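Local coordinates for membrane lipoprotein family protein (Aeropyrum pernix, PDB 4PEV) that binds adenosine and probably serves as the solute-binding lipoprotein of an ABC transporter in the BMP family, at residues C[115-120]-C[136-141]; C[189-194]-C[224-229]. All coordinates share one frame; numbering follows the deposited sequence.

Contact 1. Residues C[115-120]-C[136-141]; sequences IVLVGF and QKYALI
The carbonyl oxygen K137 O is gripped by two N-H donors: I115 N, at 3.0 Å, reaches it from the neighbouring strand, and Q136 NE2 from the opposite face of the carbonyl plane. With CG anti to its backbone N (chi1 178°) and the chain bent at chi2, Q136 folds back so that its amide can make this bond. The same amide also donates to Y112 O, and the Q136 side chain crosses that of I115 at about a right angle, NE2 lying 3.6 Å from I115 CG1. Shortened to an alanine, this residue would probably leave K137 O with one N-H fewer, Y112 O without this donor and a gap beside I115. Beyond this end the strands run parallel in the register I115-Y138 to V118-I141. Their ladder continues with A139 N to I115 O, then L117 N to A139 O at 2.7 Å, and I141 N to L117 O. G119 N closes it on I141 O at 3.2 Å. On one face the Y138 ring lies obliquely against I115, CD1 to I115 CB 3.9 Å, while its hydroxyl bonds S107 OG; L140 CD1 meets L117 CB beside helix 123-132. V116 CG1 touches I141 CG1 at 4.0 Å on the other face, which helix 301-313 covers. Backbone bonds thus set the register of this buried beta-alpha-beta pair, apolar branches fill both faces, and the ladder ends at G119, about 4 Å (nearest atoms) from the bound adenosine.

Contact 2. Residues C[189-194]-C[224-229]; sequences AVAGMD and WTYTGR
T227 holds OG1 between its backbone N and carbonyl carbon (chi1 64°), which aims the hydroxyl at A191 O, while Y226, with CG anti to its carbonyl carbon (chi1 -73°), brings its ring alongside A191 to D194. Strands 186-191 and 222-226 are the parallel pair of a beta-alpha-beta unit, and T227 forms an ST turn just past the second strand, its OG1 accepting from R229 N. The ladder runs from T225 N to A189 O, then from A191 N to T225 O at 2.7 Å. At its end A191 O takes two donors: OG1 of T227 in the carbonyl plane, on a lone pair, at 2.8 Å, and T227 N above that plane. G228 N bonds G192 O at 2.9 Å, so the two chains stay joined as they leave the sheet. The side chains of V190 and T227 cross at about a right angle, CG1 against CG2, on the face toward helices 233-245 and 258-271. On the other face the methyl groups of A189 and A191 lie obliquely against the W224 indole, A191 CB being 3.7 Å from W224 CZ2. The Y226 ring has W224 NE1 over one face and D194 CA over the other, both offset toward the rim. The D194 carboxylate, held by W199 and H401, stacks 14° from the ring plane, and D194 CA makes a CH-pi contact 4.0 Å from the centroid of the Y226 ring, whose OH bonds Y404 OH.

In the fold
From the N terminus, strand 54-59 enters the first sheet, and contact 1 then closes the loop through helix 123-132, pairing 114-118 with 137-141 inside that sheet. The chain next passes strand 152-157 and helix 159-181 into the second sheet, where contact 2 closes a similar loop through helix 196-214 and joins the outermost strand 222-226 to 186-191. The two loops follow in series, neither nested nor crossed. The centres of contact 1 and contact 2 lie about 24 Å apart, and the nearest atoms of contact 1 and contact 2 about 6 Å. Each unites neighbouring strands of its own sheet. Adenosine-binding residues D60 and N70 adjoin contact 1, and F230 adjoins contact 2, consistent with a two-lobed periplasmic-binding-protein fold holding its ligand between lobes.

Contact 1. Residues C[115-120]-C[136-141]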
loop_
_atom_site.group_PDB
_atom_site.type_symbol
_atom_site.label_atom_id
_atom_site.label_comp_id
_atom_site.label_asym_id
_atom_site.label_seq_id
_atom_site.Cartn_x
_atom_site.Cartn_y
_atom_site.Cartn_z
ATOM N N ILE C 115 19.035 -8.949 -8.580
ATOM C CA ILE C 115 18.538 -7.629 -8.892
ATOM C C ILE C 115 17.100 -7.593 -8.397
ATOM O O ILE C 115 16.278 -8.414 -8.810
ATOM C CB ILE C 115 18.649 -7.309 -10.394
ATOM C CG1 ILE C 115 20.128 -7.278 -10.810
ATOM C CG2 ILE C 115 17.997 -5.962 -10.714
ATOM C CD1 ILE C 115 20.344 -7.060 -12.292
ATOM N N VAL C 116 16.820 -6.659 -7.490
ATOM C CA VAL C 116 15.502 -6.511 -6.902
ATOM C C VAL C 116 14.791 -5.345 -7.562
ATOM O O VAL C 116 15.299 -4.228 -7.575
ATOM C CB VAL C 116 15.580 -6.268 -5.390
ATOM C CG1 VAL C 116 14.192 -6.031 -4.816
ATOM C CG2 VAL C 116 16.237 -7.451 -4.705
ATOM N N LEU C 117 13.605 -5.607 -8.093
ATOM C CA LEU C 117 12.894 -4.618 -8.888
ATOM C C LEU C 117 11.617 -4.192 -8.180
ATOM O O LEU C 117 10.661 -4.963 -8.068
ATOM C CB LEU C 117 12.605 -5.190 -10.280
ATOM C CG LEU C 117 13.863 -5.585 -11.067
ATOM C CD1 LEU C 117 13.484 -6.364 -12.306
ATOM C CD2 LEU C 117 14.697 -4.368 -11.436
ATOM N N VAL C 118 11.615 -2.947 -7.714
ATOM C CA VAL C 118 10.573 -2.454 -6.807
ATOM C C VAL C 118 9.516 -1.645 -7.556
ATOM O O VAL C 118 9.630 -0.422 -7.696
ATOM C CB VAL C 118 11.179 -1.601 -5.655
ATOM C CG1 VAL C 118 10.099 -1.034 -4.742
ATOM C CG2 VAL C 118 12.148 -2.429 -4.832
ATOM N N GLY C 119 8.480 -2.337 -8.009
ATOM C CA GLY C 119 7.322 -1.679 -8.571
ATOM C C GLY C 119 6.847 -2.328 -9.850
ATOM O O GLY C 119 7.635 -2.874 -10.625
ATOM N N PHE C 120 5.541 -2.256 -10.056
ATOM C CA PHE C 120 4.903 -2.779 -11.241
ATOM C C PHE C 120 5.526 -2.319 -12.556
ATOM O O PHE C 120 5.594 -3.110 -13.491
ATOM C CB PHE C 120 3.413 -2.399 -11.233
ATOM C CG PHE C 120 2.718 -2.698 -12.518
ATOM C CD1 PHE C 120 2.344 -4.008 -12.827
ATOM C CD2 PHE C 120 2.487 -1.689 -13.444
ATOM C CE1 PHE C 120 1.731 -4.295 -14.032
ATOM C CE2 PHE C 120 1.879 -1.969 -14.649
ATOM C CZ PHE C 120 1.497 -3.273 -14.941
ATOM N N GLN C 136 21.237 -14.509 -14.602
ATOM C CA GLN C 136 21.008 -13.392 -13.692
ATOM C C GLN C 136 19.693 -13.632 -12.982
ATOM O O GLN C 136 18.674 -13.784 -13.657
ATOM C CB GLN C 136 20.917 -12.067 -14.470
ATOM C CG GLN C 136 20.631 -10.833 -13.635
ATOM C CD GLN C 136 21.661 -10.652 -12.546
ATOM O OE1 GLN C 136 22.842 -10.538 -12.835
ATOM N NE2 GLN C 136 21.225 -10.650 -11.288
ATOM N N LYS C 137 19.717 -13.633 -11.642
ATOM C CA LYS C 137 18.498 -13.759 -10.833
ATOM C C LYS C 137 17.862 -12.407 -10.554
ATOM O O LYS C 137 18.561 -11.441 -10.265
ATOM C CB LYS C 137 18.784 -14.414 -9.495
ATOM C CG LYS C 137 19.738 -15.576 -9.569
ATOM C CD LYS C 137 19.548 -16.509 -8.383
ATOM C CE LYS C 137 20.800 -17.335 -8.124
ATOM N NZ LYS C 137 21.926 -16.479 -7.646
ATOM N N TYR C 138 16.525 -12.377 -10.612
ATOM C CA TYR C 138 15.721 -11.172 -10.420
ATOM C C TYR C 138 14.619 -11.423 -9.410
ATOM O O TYR C 138 14.022 -12.489 -9.415
ATOM C CB TYR C 138 15.043 -10.782 -11.718
ATOM C CG TYR C 138 15.971 -10.498 -12.873
ATOM C CD1 TYR C 138 16.535 -9.248 -13.044
ATOM C CD2 TYR C 138 16.258 -11.475 -13.817
ATOM C CE1 TYR C 138 17.371 -8.986 -14.103
ATOM C CE2 TYR C 138 17.080 -11.218 -14.890
ATOM C CZ TYR C 138 17.635 -9.977 -15.022
ATOM O OH TYR C 138 18.460 -9.715 -16.079
ATOM N N ALA C 139 14.329 -10.437 -8.560
ATOM C CA ALA C 139 13.078 -10.436 -7.794
ATOM C C ALA C 139 12.236 -9.232 -8.204
ATOM O O ALA C 139 12.693 -8.103 -8.150
ATOM C CB ALA C 139 13.341 -10.434 -6.301
ATOM N N LEU C 140 11.020 -9.496 -8.666
ATOM C CA LEU C 140 10.083 -8.445 -9.027
ATOM C C LEU C 140 9.143 -8.272 -7.857
ATOM O O LEU C 140 8.549 -9.241 -7.406
ATOM C CB LEU C 140 9.309 -8.842 -10.280
ATOM C CG LEU C 140 8.358 -7.808 -10.892
ATOM C CD1 LEU C 140 8.972 -6.410 -10.998
ATOM C CD2 LEU C 140 7.886 -8.276 -12.261
ATOM N N ILE C 141 9.032 -7.053 -7.338
ATOM C CA ILE C 141 8.164 -6.791 -6.183
ATOM C C ILE C 141 6.918 -6.021 -6.617
ATOM O O ILE C 141 7.016 -5.058 -7.390
ATOM C CB ILE C 141 8.874 -5.985 -5.078
ATOM C CG1 ILE C 141 10.267 -6.555 -4.761
ATOM C CG2 ILE C 141 8.017 -5.925 -3.826
ATOM C CD1 ILE C 141 10.303 -8.027 -4.398
#

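Contact 2. Residues C[189-194]-C[224-229]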
loop_
_atom_site.group_PDB
_atom_site.type_symbol
_atom_site.label_atom_id
_atom_site.label_comp_id
_atom_site.label_asym_id
_atom_site.label_seq_id
_atom_site.Cartn_x
_atom_site.Cartn_y
_atom_site.Cartn_z
ATOM N N ALA C 189 -10.249 8.276 -1.510
ATOM C CA ALA C 189 -8.887 7.805 -1.711
ATOM C C ALA C 189 -8.215 8.667 -2.742
ATOM O O ALA C 189 -8.818 8.982 -3.761
ATOM C CB ALA C 189 -8.876 6.360 -2.174
ATOM N N VAL C 190 -6.977 9.062 -2.455
ATOM C CA VAL C 190 -6.143 9.751 -3.416
ATOM C C VAL C 190 -5.142 8.721 -3.885
ATOM O O VAL C 190 -4.343 8.222 -3.083
ATOM C CB VAL C 190 -5.406 10.957 -2.804
ATOM C CG1 VAL C 190 -4.547 11.640 -3.868
ATOM C CG2 VAL C 190 -6.403 11.937 -2.186
ATOM N N ALA C 191 -5.205 8.400 -5.179
ATOM C CA ALA C 191 -4.427 7.308 -5.744
ATOM C C ALA C 191 -3.352 7.843 -6.654
ATOM O O ALA C 191 -3.428 8.985 -7.112
ATOM C CB ALA C 191 -5.331 6.361 -6.509
ATOM N N GLY C 192 -2.346 7.012 -6.902
ATOM C CA GLY C 192 -1.270 7.361 -7.816
ATOM C C GLY C 192 -1.652 7.003 -9.234
ATOM O O GLY C 192 -2.638 7.503 -9.761
HETATM N N MSE C 193 -0.883 6.109 -9.843
HETATM C CA MSE C 193 -1.076 5.760 -11.247
HETATM C C MSE C 193 -2.118 4.698 -11.431
HETATM O O MSE C 193 -2.326 3.841 -10.559
HETATM C CB MSE C 193 0.217 5.217 -11.833
HETATM C CG MSE C 193 1.356 6.221 -11.753
HETATM SE SE MSE C 193 2.939 5.429 -12.630
HETATM C CE MSE C 193 2.399 5.896 -14.483
ATOM N N ASP C 194 -2.768 4.736 -12.593
ATOM C CA ASP C 194 -3.780 3.754 -12.943
ATOM C C ASP C 194 -3.141 2.445 -13.431
ATOM O O ASP C 194 -2.943 2.235 -14.629
ATOM C CB ASP C 194 -4.705 4.336 -14.005
ATOM C CG ASP C 194 -5.931 3.483 -14.228
ATOM O OD1 ASP C 194 -5.837 2.234 -14.050
ATOM O OD2 ASP C 194 -6.987 4.077 -14.568
ATOM N N TRP C 224 -12.947 7.982 -5.508
ATOM C CA TRP C 224 -11.613 7.504 -5.793
ATOM C C TRP C 224 -11.026 8.348 -6.904
ATOM O O TRP C 224 -11.610 8.439 -7.972
ATOM C CB TRP C 224 -11.695 6.062 -6.230
ATOM C CG TRP C 224 -10.407 5.473 -6.582
ATOM C CD1 TRP C 224 -9.725 5.633 -7.749
ATOM C CD2 TRP C 224 -9.631 4.594 -5.776
ATOM N NE1 TRP C 224 -8.573 4.890 -7.726
ATOM C CE2 TRP C 224 -8.486 4.245 -6.523
ATOM C CE3 TRP C 224 -9.789 4.070 -4.491
ATOM C CZ2 TRP C 224 -7.496 3.398 -6.027
ATOM C CZ3 TRP C 224 -8.810 3.224 -4.001
ATOM C CH2 TRP C 224 -7.675 2.893 -4.773
ATOM N N THR C 225 -9.877 8.964 -6.643
ATOM C CA THR C 225 -9.188 9.792 -7.624
ATOM C C THR C 225 -7.760 9.316 -7.918
ATOM O O THR C 225 -6.881 9.333 -7.036
ATOM C CB THR C 225 -9.135 11.254 -7.155
ATOM O OG1 THR C 225 -10.437 11.645 -6.713
ATOM C CG2 THR C 225 -8.673 12.176 -8.292
ATOM N N TYR C 226 -7.538 8.896 -9.164
ATOM C CA TYR C 226 -6.190 8.752 -9.695
ATOM C C TYR C 226 -5.595 10.135 -9.945
ATOM O O TYR C 226 -6.192 10.947 -10.639
ATOM C CB TYR C 226 -6.206 7.964 -10.988
ATOM C CG TYR C 226 -6.471 6.502 -10.778
ATOM C CD1 TYR C 226 -5.548 5.699 -10.093
ATOM C CD2 TYR C 226 -7.634 5.911 -11.256
ATOM C CE1 TYR C 226 -5.776 4.349 -9.899
ATOM C CE2 TYR C 226 -7.878 4.569 -11.065
ATOM C CZ TYR C 226 -6.954 3.785 -10.388
ATOM O OH TYR C 226 -7.210 2.437 -10.204
ATOM N N THR C 227 -4.437 10.398 -9.342
ATOM C CA THR C 227 -3.649 11.595 -9.617
ATOM C C THR C 227 -2.719 11.353 -10.794
ATOM O O THR C 227 -2.340 12.291 -11.489
ATOM C CB THR C 227 -2.742 11.972 -8.440
ATOM O OG1 THR C 227 -1.772 10.932 -8.242
ATOM C CG2 THR C 227 -3.556 12.192 -7.180
ATOM N N GLY C 228 -2.319 10.104 -10.982
ATOM C CA GLY C 228 -1.494 9.725 -12.119
ATOM C C GLY C 228 -0.009 9.679 -11.810
ATOM O O GLY C 228 0.798 9.264 -12.645
ATOM N N ARG C 229 0.364 10.106 -10.613
ATOM C CA ARG C 229 1.761 10.149 -10.238
ATOM C C ARG C 229 1.911 9.521 -8.856
ATOM O O ARG C 229 0.955 9.477 -8.087
ATOM C CB ARG C 229 2.256 11.603 -10.335
ATOM C CG ARG C 229 2.433 12.046 -11.800
ATOM C CD ARG C 229 2.695 13.533 -12.060
ATOM N NE ARG C 229 3.862 14.060 -11.341
ATOM C CZ ARG C 229 5.140 13.775 -11.613
ATOM N NH1 ARG C 229 5.464 12.957 -12.606
ATOM N NH2 ARG C 229 6.112 14.312 -10.880
#